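Local coordinates for protein APL1 (Anopheles gambiae, PDB 3O6N) that probably works in a heterodimer with the leucine-rich repeat protein LRIM1 to regulate complement-like immunity in the malaria mosquito, at residues A[215-220]-A[234-239]; A[230-235]-A[252-257]; A[71-76]-A[95-100]. All coordinates share one frame; numbering follows the deposited sequence. Where two conformers were deposited one is given.

Contact 1. Residues A[215-220]-A[234-239]. With NAG (2-acetamido-2-deoxy-beta-D-glucopyranose), chain C.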
loop_
_atom_site.group_PDB
_atom_site.type_symbol
_atom_site.label_atom_id
_atom_site.label_comp_id
_atom_site.label_asym_id
_atom_site.label_seq_id
_atom_site.Cartn_x
_atom_site.Cartn_y
_atom_site.Cartn_z
ATOM N N ASN A 215 -0.819 -6.151 8.188
ATOM C CA ASN A 215 -0.079 -5.955 9.423
ATOM C C ASN A 215 -0.851 -6.614 10.565
ATOM O O ASN A 215 -1.599 -7.568 10.336
ATOM C CB ASN A 215 0.157 -4.462 9.690
ATOM C CG ASN A 215 1.330 -3.904 8.895
ATOM O OD1 ASN A 215 2.480 -4.010 9.320
ATOM N ND2 ASN A 215 1.042 -3.308 7.736
ATOM N N SER A 216 -0.667 -6.106 11.781
ATOM C CA SER A 216 -1.376 -6.605 12.954
ATOM C C SER A 216 -2.042 -5.443 13.682
ATOM O O SER A 216 -2.130 -5.428 14.908
ATOM C CB SER A 216 -0.408 -7.313 13.901
ATOM O OG SER A 216 0.229 -8.398 13.255
ATOM N N ILE A 217 -2.509 -4.468 12.915
ATOM C CA ILE A 217 -2.979 -3.212 13.479
ATOM C C ILE A 217 -4.300 -3.379 14.216
ATOM O O ILE A 217 -5.244 -3.962 13.687
ATOM C CB ILE A 217 -3.117 -2.148 12.376
ATOM C CG1 ILE A 217 -1.734 -1.825 11.789
ATOM C CG2 ILE A 217 -3.775 -0.889 12.920
ATOM C CD1 ILE A 217 -1.789 -1.079 10.470
ATOM N N ASN A 218 -4.359 -2.870 15.444
ATOM C CA ASN A 218 -5.587 -2.944 16.230
ATOM C C ASN A 218 -6.031 -1.571 16.720
ATOM O O ASN A 218 -7.078 -1.435 17.350
ATOM C CB ASN A 218 -5.423 -3.913 17.408
ATOM C CG ASN A 218 -4.267 -3.540 18.317
ATOM O OD1 ASN A 218 -4.001 -2.363 18.555
ATOM N ND2 ASN A 218 -3.568 -4.547 18.824
ATOM N N VAL A 219 -5.220 -0.559 16.427
ATOM C CA VAL A 219 -5.522 0.809 16.821
ATOM C C VAL A 219 -5.153 1.806 15.728
ATOM O O VAL A 219 -4.045 1.772 15.188
ATOM C CB VAL A 219 -4.765 1.193 18.109
ATOM C CG1 VAL A 219 -4.956 2.671 18.417
ATOM C CG2 VAL A 219 -5.234 0.332 19.271
ATOM N N VAL A 220 -6.094 2.686 15.395
ATOM C CA VAL A 220 -5.834 3.786 14.471
ATOM C C VAL A 220 -5.941 5.129 15.200
ATOM O O VAL A 220 -6.936 5.389 15.878
ATOM C CB VAL A 220 -6.810 3.753 13.280
ATOM C CG1 VAL A 220 -6.518 4.901 12.317
ATOM C CG2 VAL A 220 -6.714 2.410 12.559
ATOM N N GLN A 234 -6.868 -3.785 4.906
ATOM C CA GLN A 234 -7.268 -5.189 4.893
ATOM C C GLN A 234 -6.175 -6.051 5.527
ATOM O O GLN A 234 -5.000 -5.697 5.485
ATOM C CB GLN A 234 -7.593 -5.669 3.470
ATOM C CG GLN A 234 -6.400 -5.759 2.529
ATOM C CD GLN A 234 -6.075 -4.449 1.822
ATOM O OE1 GLN A 234 -6.492 -3.372 2.247
ATOM N NE2 GLN A 234 -5.323 -4.544 0.728
ATOM N N HIS A 235 -6.570 -7.172 6.120
ATOM C CA HIS A 235 -5.633 -8.075 6.784
ATOM C C HIS A 235 -4.941 -7.405 7.968
ATOM O O HIS A 235 -3.727 -7.215 7.975
ATOM C CB HIS A 235 -4.616 -8.654 5.787
ATOM C CG HIS A 235 -5.225 -9.602 4.801
ATOM N ND1 HIS A 235 -5.461 -10.928 5.092
ATOM C CD2 HIS A 235 -5.664 -9.411 3.533
ATOM C CE1 HIS A 235 -6.008 -11.517 4.042
ATOM N NE2 HIS A 235 -6.144 -10.618 3.085
ATOM N N ASN A 236 -5.740 -7.041 8.962
ATOM C CA ASN A 236 -5.231 -6.519 10.219
ATOM C C ASN A 236 -6.051 -7.079 11.375
ATOM O O ASN A 236 -6.692 -8.122 11.227
ATOM C CB ASN A 236 -5.200 -4.989 10.208
ATOM C CG ASN A 236 -3.960 -4.445 9.502
ATOM O OD1 ASN A 236 -2.850 -4.625 9.982
ATOM N ND2 ASN A 236 -4.149 -3.792 8.357
ATOM N N ASN A 237 -6.037 -6.404 12.518
ATOM C CA ASN A 237 -6.770 -6.892 13.686
ATOM C C ASN A 237 -7.712 -5.845 14.265
ATOM O O ASN A 237 -7.850 -5.731 15.484
ATOM C CB ASN A 237 -5.795 -7.391 14.761
ATOM C CG ASN A 237 -4.943 -8.560 14.278
ATOM O OD1 ASN A 237 -3.947 -8.371 13.579
ATOM N ND2 ASN A 237 -5.335 -9.776 14.651
ATOM N N LEU A 238 -8.369 -5.092 13.387
ATOM C CA LEU A 238 -9.257 -4.012 13.817
ATOM C C LEU A 238 -10.559 -4.544 14.407
ATOM O O LEU A 238 -11.146 -5.487 13.887
ATOM C CB LEU A 238 -9.558 -3.073 12.647
ATOM C CG LEU A 238 -8.337 -2.307 12.126
ATOM C CD1 LEU A 238 -8.655 -1.620 10.806
ATOM C CD2 LEU A 238 -7.867 -1.310 13.172
ATOM N N THR A 239 -10.995 -3.934 15.501
ATOM C CA THR A 239 -12.223 -4.346 16.171
ATOM C C THR A 239 -13.246 -3.219 16.244
ATOM O O THR A 239 -14.379 -3.432 16.680
ATOM C CB THR A 239 -11.948 -4.835 17.599
ATOM O OG1 THR A 239 -11.324 -3.780 18.345
ATOM C CG2 THR A 239 -11.040 -6.058 17.574
HETATM C C1 NAG C . -4.399 -10.762 14.172
HETATM C C2 NAG C . -4.021 -11.554 15.423
HETATM C C3 NAG C . -3.349 -12.895 15.129
HETATM C C4 NAG C . -3.987 -13.614 13.950
HETATM C C5 NAG C . -4.142 -12.656 12.778
HETATM C C6 NAG C . -4.767 -13.352 11.573
HETATM C C7 NAG C . -3.413 -10.419 17.482
HETATM C C8 NAG C . -2.266 -9.932 18.321
HETATM N N2 NAG C . -3.122 -10.753 16.229
HETATM O O3 NAG C . -3.439 -13.719 16.271
HETATM O O4 NAG C . -3.172 -14.703 13.574
HETATM O O5 NAG C . -4.964 -11.578 13.169
HETATM O O6 NAG C . -6.095 -13.728 11.869
HETATM O O7 NAG C . -4.548 -10.499 17.951
HETATM O O HOH W 1 -3.011 -9.727 11.274
HETATM O O HOH W 2 -9.637 -1.584 16.318
#

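Contact 2. Residues A[230-235]-A[252-257]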
loop_
_atom_site.group_PDB
_atom_site.type_symbol
_atom_site.label_atom_id
_atom_site.label_comp_id
_atom_site.label_asym_id
_atom_site.label_seq_id
_atom_site.Cartn_x
_atom_site.Cartn_y
_atom_site.Cartn_z
ATOM N N ILE A 230 -7.750 7.285 -0.200
ATOM C CA ILE A 230 -7.637 5.837 -0.301
ATOM C C ILE A 230 -6.965 5.281 0.947
ATOM O O ILE A 230 -5.822 5.629 1.258
ATOM C CB ILE A 230 -6.819 5.415 -1.541
ATOM C CG1 ILE A 230 -7.381 6.065 -2.808
ATOM C CG2 ILE A 230 -6.814 3.903 -1.680
ATOM C CD1 ILE A 230 -8.773 5.601 -3.171
ATOM N N LEU A 231 -7.684 4.430 1.671
ATOM C CA LEU A 231 -7.156 3.832 2.887
ATOM C C LEU A 231 -7.269 2.315 2.823
ATOM O O LEU A 231 -8.375 1.765 2.834
ATOM C CB LEU A 231 -7.910 4.373 4.110
ATOM C CG LEU A 231 -7.505 3.829 5.483
ATOM C CD1 LEU A 231 -6.022 4.085 5.758
ATOM C CD2 LEU A 231 -8.373 4.449 6.583
ATOM N N LYS A 232 -6.126 1.641 2.750
ATOM C CA LYS A 232 -6.105 0.187 2.682
ATOM C C LYS A 232 -5.684 -0.403 4.027
ATOM O O LYS A 232 -4.536 -0.252 4.450
ATOM C CB LYS A 232 -5.159 -0.285 1.574
ATOM C CG LYS A 232 -5.342 0.443 0.245
ATOM C CD LYS A 232 -6.770 0.313 -0.283
ATOM C CE LYS A 232 -7.125 -1.128 -0.630
ATOM N NZ LYS A 232 -6.354 -1.648 -1.799
ATOM N N LEU A 233 -6.618 -1.072 4.695
ATOM C CA LEU A 233 -6.347 -1.669 5.999
ATOM C C LEU A 233 -6.730 -3.146 6.062
ATOM O O LEU A 233 -6.892 -3.704 7.150
ATOM C CB LEU A 233 -7.079 -0.894 7.101
ATOM C CG LEU A 233 -6.445 0.440 7.491
ATOM C CD1 LEU A 233 -7.403 1.269 8.334
ATOM C CD2 LEU A 233 -5.141 0.188 8.233
ATOM N N GLN A 234 -6.868 -3.785 4.906
ATOM C CA GLN A 234 -7.268 -5.189 4.893
ATOM C C GLN A 234 -6.175 -6.051 5.527
ATOM O O GLN A 234 -5.000 -5.697 5.485
ATOM C CB GLN A 234 -7.593 -5.669 3.470
ATOM C CG GLN A 234 -6.400 -5.759 2.529
ATOM C CD GLN A 234 -6.075 -4.449 1.822
ATOM O OE1 GLN A 234 -6.492 -3.372 2.247
ATOM N NE2 GLN A 234 -5.323 -4.544 0.728
ATOM N N HIS A 235 -6.570 -7.172 6.120
ATOM C CA HIS A 235 -5.633 -8.075 6.784
ATOM C C HIS A 235 -4.941 -7.405 7.968
ATOM O O HIS A 235 -3.727 -7.215 7.975
ATOM C CB HIS A 235 -4.616 -8.654 5.787
ATOM C CG HIS A 235 -5.225 -9.602 4.801
ATOM N ND1 HIS A 235 -5.461 -10.928 5.092
ATOM C CD2 HIS A 235 -5.664 -9.411 3.533
ATOM C CE1 HIS A 235 -6.008 -11.517 4.042
ATOM N NE2 HIS A 235 -6.144 -10.618 3.085
ATOM N N GLU A 252 -12.348 5.457 -0.907
ATOM C CA GLU A 252 -12.295 4.008 -0.739
ATOM C C GLU A 252 -11.620 3.625 0.570
ATOM O O GLU A 252 -10.557 4.154 0.911
ATOM C CB GLU A 252 -11.550 3.347 -1.907
ATOM C CG GLU A 252 -11.119 1.912 -1.610
ATOM C CD GLU A 252 -10.438 1.226 -2.784
ATOM O OE1 GLU A 252 -10.596 1.688 -3.931
ATOM O OE2 GLU A 252 -9.744 0.219 -2.550
ATOM N N VAL A 253 -12.241 2.713 1.311
ATOM C CA VAL A 253 -11.579 2.118 2.464
ATOM C C VAL A 253 -11.784 0.608 2.452
ATOM O O VAL A 253 -12.900 0.117 2.229
ATOM C CB VAL A 253 -12.048 2.743 3.805
ATOM C CG1 VAL A 253 -13.538 2.521 4.011
ATOM C CG2 VAL A 253 -11.249 2.168 4.964
ATOM N N ASP A 254 -10.698 -0.130 2.646
ATOM C CA ASP A 254 -10.779 -1.585 2.674
ATOM C C ASP A 254 -10.509 -2.076 4.088
ATOM O O ASP A 254 -9.394 -1.948 4.600
ATOM C CB ASP A 254 -9.787 -2.208 1.680
ATOM C CG ASP A 254 -10.019 -3.698 1.472
ATOM O OD1 ASP A 254 -10.708 -4.320 2.304
ATOM O OD2 ASP A 254 -9.506 -4.248 0.475
ATOM N N LEU A 255 -11.551 -2.613 4.718
ATOM C CA LEU A 255 -11.482 -3.141 6.073
ATOM C C LEU A 255 -11.611 -4.663 6.087
ATOM O O LEU A 255 -11.839 -5.258 7.138
ATOM C CB LEU A 255 -12.621 -2.555 6.916
ATOM C CG LEU A 255 -12.663 -1.026 6.992
ATOM C CD1 LEU A 255 -13.942 -0.551 7.667
ATOM C CD2 LEU A 255 -11.451 -0.519 7.730
ATOM N N SER A 256 -11.474 -5.292 4.924
ATOM C CA SER A 256 -11.651 -6.741 4.832
ATOM C C SER A 256 -10.590 -7.476 5.647
ATOM O O SER A 256 -9.512 -6.942 5.901
ATOM C CB SER A 256 -11.635 -7.214 3.375
ATOM O OG SER A 256 -10.372 -7.004 2.771
ATOM N N TYR A 257 -10.907 -8.698 6.057
ATOM C CA TYR A 257 -9.982 -9.513 6.846
ATOM C C TYR A 257 -9.529 -8.797 8.119
ATOM O O TYR A 257 -8.332 -8.655 8.383
ATOM C CB TYR A 257 -8.775 -9.934 6.004
ATOM C CG TYR A 257 -9.132 -10.859 4.863
ATOM C CD1 TYR A 257 -9.177 -12.232 5.048
ATOM C CD2 TYR A 257 -9.433 -10.357 3.604
ATOM C CE1 TYR A 257 -9.504 -13.085 4.002
ATOM C CE2 TYR A 257 -9.764 -11.198 2.557
ATOM C CZ TYR A 257 -9.795 -12.559 2.760
ATOM O OH TYR A 257 -10.121 -13.392 1.714
HETATM O O HOH W 3 -8.316 -3.886 -1.845
#

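Contact 3. Residues A[71-76]-A[95-100]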
loop_
_atom_site.group_PDB
_atom_site.type_symbol
_atom_site.label_atom_id
_atom_site.label_comp_id
_atom_site.label_asym_id
_atom_site.label_seq_id
_atom_site.Cartn_x
_atom_site.Cartn_y
_atom_site.Cartn_z
ATOM N N VAL A 71 27.340 13.801 -11.861
ATOM C CA VAL A 71 26.178 12.935 -12.018
ATOM C C VAL A 71 24.974 13.489 -11.259
ATOM O O VAL A 71 25.086 13.877 -10.097
ATOM C CB VAL A 71 26.470 11.502 -11.526
ATOM C CG1 VAL A 71 25.237 10.622 -11.681
ATOM C CG2 VAL A 71 27.654 10.908 -12.286
ATOM N N GLU A 72 23.827 13.529 -11.927
ATOM C CA GLU A 72 22.596 14.010 -11.308
ATOM C C GLU A 72 21.637 12.853 -11.067
ATOM O O GLU A 72 20.923 12.824 -10.065
ATOM C CB GLU A 72 21.934 15.078 -12.182
ATOM C CG GLU A 72 22.788 16.321 -12.379
ATOM C CD GLU A 72 22.088 17.391 -13.192
ATOM O OE1 GLU A 72 21.046 17.084 -13.811
ATOM O OE2 GLU A 72 22.579 18.540 -13.209
ATOM N N LEU A 73 21.633 11.901 -11.994
ATOM C CA LEU A 73 20.825 10.695 -11.866
ATOM C C LEU A 73 21.711 9.464 -12.010
ATOM O O LEU A 73 22.291 9.225 -13.068
ATOM C CB LEU A 73 19.718 10.675 -12.921
ATOM C CG LEU A 73 18.617 9.618 -12.781
ATOM C CD1 LEU A 73 17.405 9.998 -13.618
ATOM C CD2 LEU A 73 19.116 8.227 -13.153
ATOM N N LEU A 74 21.816 8.688 -10.939
ATOM C CA LEU A 74 22.642 7.488 -10.949
ATOM C C LEU A 74 21.775 6.239 -10.803
ATOM O O LEU A 74 21.122 6.034 -9.778
ATOM C CB LEU A 74 23.688 7.546 -9.835
ATOM C CG LEU A 74 24.628 6.350 -9.693
ATOM C CD1 LEU A 74 25.468 6.173 -10.948
ATOM C CD2 LEU A 74 25.517 6.519 -8.476
ATOM N N ASN A 75 21.770 5.412 -11.840
ATOM C CA ASN A 75 20.981 4.190 -11.836
ATOM C C ASN A 75 21.852 2.961 -11.589
ATOM O O ASN A 75 22.526 2.471 -12.495
ATOM C CB ASN A 75 20.218 4.053 -13.155
ATOM C CG ASN A 75 19.212 2.921 -13.132
ATOM O OD1 ASN A 75 19.293 2.023 -12.294
ATOM N ND2 ASN A 75 18.257 2.957 -14.057
ATOM N N LEU A 76 21.840 2.475 -10.352
ATOM C CA LEU A 76 22.575 1.270 -9.992
ATOM C C LEU A 76 21.622 0.107 -9.705
ATOM O O LEU A 76 21.958 -0.814 -8.960
ATOM C CB LEU A 76 23.473 1.529 -8.783
ATOM C CG LEU A 76 24.470 2.682 -8.948
ATOM C CD1 LEU A 76 25.151 3.014 -7.632
ATOM C CD2 LEU A 76 25.498 2.353 -10.024
ATOM N N ILE A 95 24.414 14.664 -7.107
ATOM C CA ILE A 95 23.372 13.655 -7.318
ATOM C C ILE A 95 22.013 14.083 -6.758
ATOM O O ILE A 95 21.909 14.534 -5.617
ATOM C CB ILE A 95 23.782 12.268 -6.766
ATOM C CG1 ILE A 95 24.939 11.704 -7.593
ATOM C CG2 ILE A 95 22.597 11.296 -6.802
ATOM C CD1 ILE A 95 25.459 10.373 -7.110
ATOM N N GLN A 96 20.980 13.943 -7.584
ATOM C CA GLN A 96 19.622 14.308 -7.204
ATOM C C GLN A 96 18.741 13.073 -7.077
ATOM O O GLN A 96 17.846 13.016 -6.230
ATOM C CB GLN A 96 19.016 15.259 -8.240
ATOM C CG GLN A 96 19.717 16.598 -8.345
ATOM C CD GLN A 96 19.023 17.544 -9.307
ATOM O OE1 GLN A 96 17.797 17.550 -9.417
ATOM N NE2 GLN A 96 19.807 18.353 -10.008
ATOM N N LYS A 97 18.984 12.089 -7.935
ATOM C CA LYS A 97 18.198 10.862 -7.917
ATOM C C LYS A 97 19.116 9.648 -7.914
ATOM O O LYS A 97 19.953 9.491 -8.803
ATOM C CB LYS A 97 17.240 10.818 -9.108
ATOM C CG LYS A 97 16.234 11.957 -9.125
ATOM C CD LYS A 97 15.354 11.906 -10.361
ATOM C CE LYS A 97 14.349 13.045 -10.360
ATOM N NZ LYS A 97 15.026 14.369 -10.257
ATOM N N LEU A 98 18.961 8.799 -6.902
ATOM C CA LEU A 98 19.843 7.651 -6.719
ATOM C C LEU A 98 19.037 6.363 -6.652
ATOM O O LEU A 98 18.211 6.185 -5.758
ATOM C CB LEU A 98 20.678 7.810 -5.446
ATOM C CG LEU A 98 21.657 6.683 -5.104
ATOM C CD1 LEU A 98 22.606 6.414 -6.260
ATOM C CD2 LEU A 98 22.442 7.027 -3.850
ATOM N N TYR A 99 19.286 5.463 -7.596
ATOM C CA TYR A 99 18.563 4.201 -7.641
ATOM C C TYR A 99 19.507 3.042 -7.354
ATOM O O TYR A 99 20.454 2.802 -8.102
ATOM C CB TYR A 99 17.884 4.031 -8.999
ATOM C CG TYR A 99 16.947 5.167 -9.337
ATOM C CD1 TYR A 99 15.625 5.150 -8.911
ATOM C CD2 TYR A 99 17.386 6.260 -10.068
ATOM C CE1 TYR A 99 14.763 6.189 -9.215
ATOM C CE2 TYR A 99 16.531 7.304 -10.377
ATOM C CZ TYR A 99 15.223 7.262 -9.947
ATOM O OH TYR A 99 14.373 8.299 -10.252
ATOM N N MET A 100 19.246 2.336 -6.259
ATOM C CA MET A 100 20.084 1.215 -5.850
ATOM C C MET A 100 19.235 0.008 -5.469
ATOM O O MET A 100 19.627 -0.806 -4.632
ATOM C CB MET A 100 21.002 1.619 -4.690
ATOM C CG MET A 100 22.079 2.620 -5.080
ATOM S SD MET A 100 23.344 2.848 -3.811
ATOM C CE MET A 100 22.422 3.740 -2.572
#

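Contact 1. Residues A[215-220]-A[234-239]
N237 and I217 meet through the backbone: N237 N donates to I217 O at 2.8 Å, coming in 30° out of the carbonyl plane. With its CG anti to its own carbonyl carbon (chi1 -62°), the N237 amide runs back beside S216, and its OD1 lies 3.2 Å from S216 CA. The nitrogen of the same amide, ND2, carries C1 of an N-acetylglucosamine in a covalent bond and also donates to E259, a hydrogen bond that helps orient the amide. A water lies within hydrogen-bonding distance of both segments, 2.7 Å from N215 O and 2.8 Å from N237 OD1. N236 holds the asparagine position of the leucine-rich repeat, one rung of the ladder inside each turn of the solenoid. Its amide lies alongside I217, pointing the same way, and ND2 donates to L233 O and A212 O. OD1 stands 3.0 Å from I217 N on a nearly straight N-H line, though it is crowded against N215 in the model and its exact place is doubtful. L238, the next consensus position, runs beside I217, with L238 CD2 4.1 Å from I217 CG2. The same methyl of L238 reaches V220 CG2 at 3.9 Å.

Contact 2. Residues A[230-235]-A[252-257]
H235 and Y257 lie flat on one another just past the paired strands of two adjoining turns of a leucine-rich repeat solenoid, an offset stack with ring centroids 4.0 Å apart and planes 12° from parallel. H235 CE1 sits over the tyrosine ring near its rim, 3.3 Å from Y257 CG, while Y257 CB covers the imidazole face as a CH-pi contact. Both residues have left-handed backbone conformations, and with CG of each anti to its carbonyl carbon (chi1 -69° in H235) both rings point the same way; H214 of the preceding turn stacks on H235 as well. Behind the rings H235 N donates to S256 O, and the parallel strands 230-232 and 252-254 continue the pairing through L231 N to E252 O, D254 N to L231 O and L233 N to D254 O. On the inward side L231 CD2 meets V253 CG2 at 4.0 Å, side by side. The other face, with K232, E252 and D254, is mostly polar. K232, in the conformer given, curls back over E252 in a long salt bridge, NZ to OE2 3.9 Å, while the other oxygen of E252 is engaged by R276. A water bridges K232 NZ and D254 OD2. The amide of Q234 stacks on the D254 carboxylate, planes 17° apart, and its buried OE1 finds no polar partner. D254 is in turn held by an Asx turn, its OD1 accepting from S256 N at 2.9 Å, nearly along its own C-O axis.

Contact 3. Residues A[71-76]-A[95-100]
Strands 73-75 and 97-99 run parallel, their axes 4.9 Å apart at closest and at 3° to each other, pairing L73 with K97, L74 with L98 and N75 with Y99. Three bonds alternate direction along them, L74 N to K97 O, Y99 N to L74 O and L76 N to Y99 O, the last at 2.7 Å. E72 O takes two donors, Q96 N at 2.7 Å and K97 N at 3.0 Å, so that one carbonyl accepts from two successive N-H groups where strand 97-99 begins. This is the repeating backbone ladder of a leucine-rich repeat, and I95, L98 and M100 occupy its LxxLxL positions. Inside, L74 and L98 lie side by side with CG of each anti to its backbone nitrogen, chi1 near 180°, which brings L74 CD2 within 3.7 Å of L98 CD1. The same methyl of L74 also touches I95 CD1 at 4.1 Å, and L76 CD1 packs on M100 CG at 4.0 Å, again pointing the same way. On the opposite face of the strands, L73 comes at the edge of the Y99 ring, its CG in the ring plane and its CD2 3.9 Å from Y99 CE2. N75 leans obliquely against Y99, while its OD1 is occupied by N77 N. E72 and Q96 run alongside each other before the strands, carboxylate and amide 39° apart. N103 ND2 donates to both L76 O and M100 O, joining the turns just past the strands. L65 of helix 63-67 packs on V71, L74 and I95 on the hydrophobic side, and the pair is flanked by strand 49-53 next to 73-75 and by strand 121-123 next to 97-99.

All three contacts join consecutive turns of the solenoid. Contact 3 comes first along the chain, towards the N-terminal end, and closes before the other two open. Its centre is 37 Å from that of contact 1 and 34 Å from that of contact 2. Contacts 2 and 3 both lie on the long parallel strand array; contact 1 lies beyond it, on loops and strand 219-221, which pairs with 200-202. Contacts 1 and 2 are direct neighbours, centres 10 Å apart: they share Q234 and H235, and L233 packs against both I217 and L238. The strand pairing of contacts 2 and 3 thus recurs along the elongated domain, and contact 1 adds a second line of contact on the loop side.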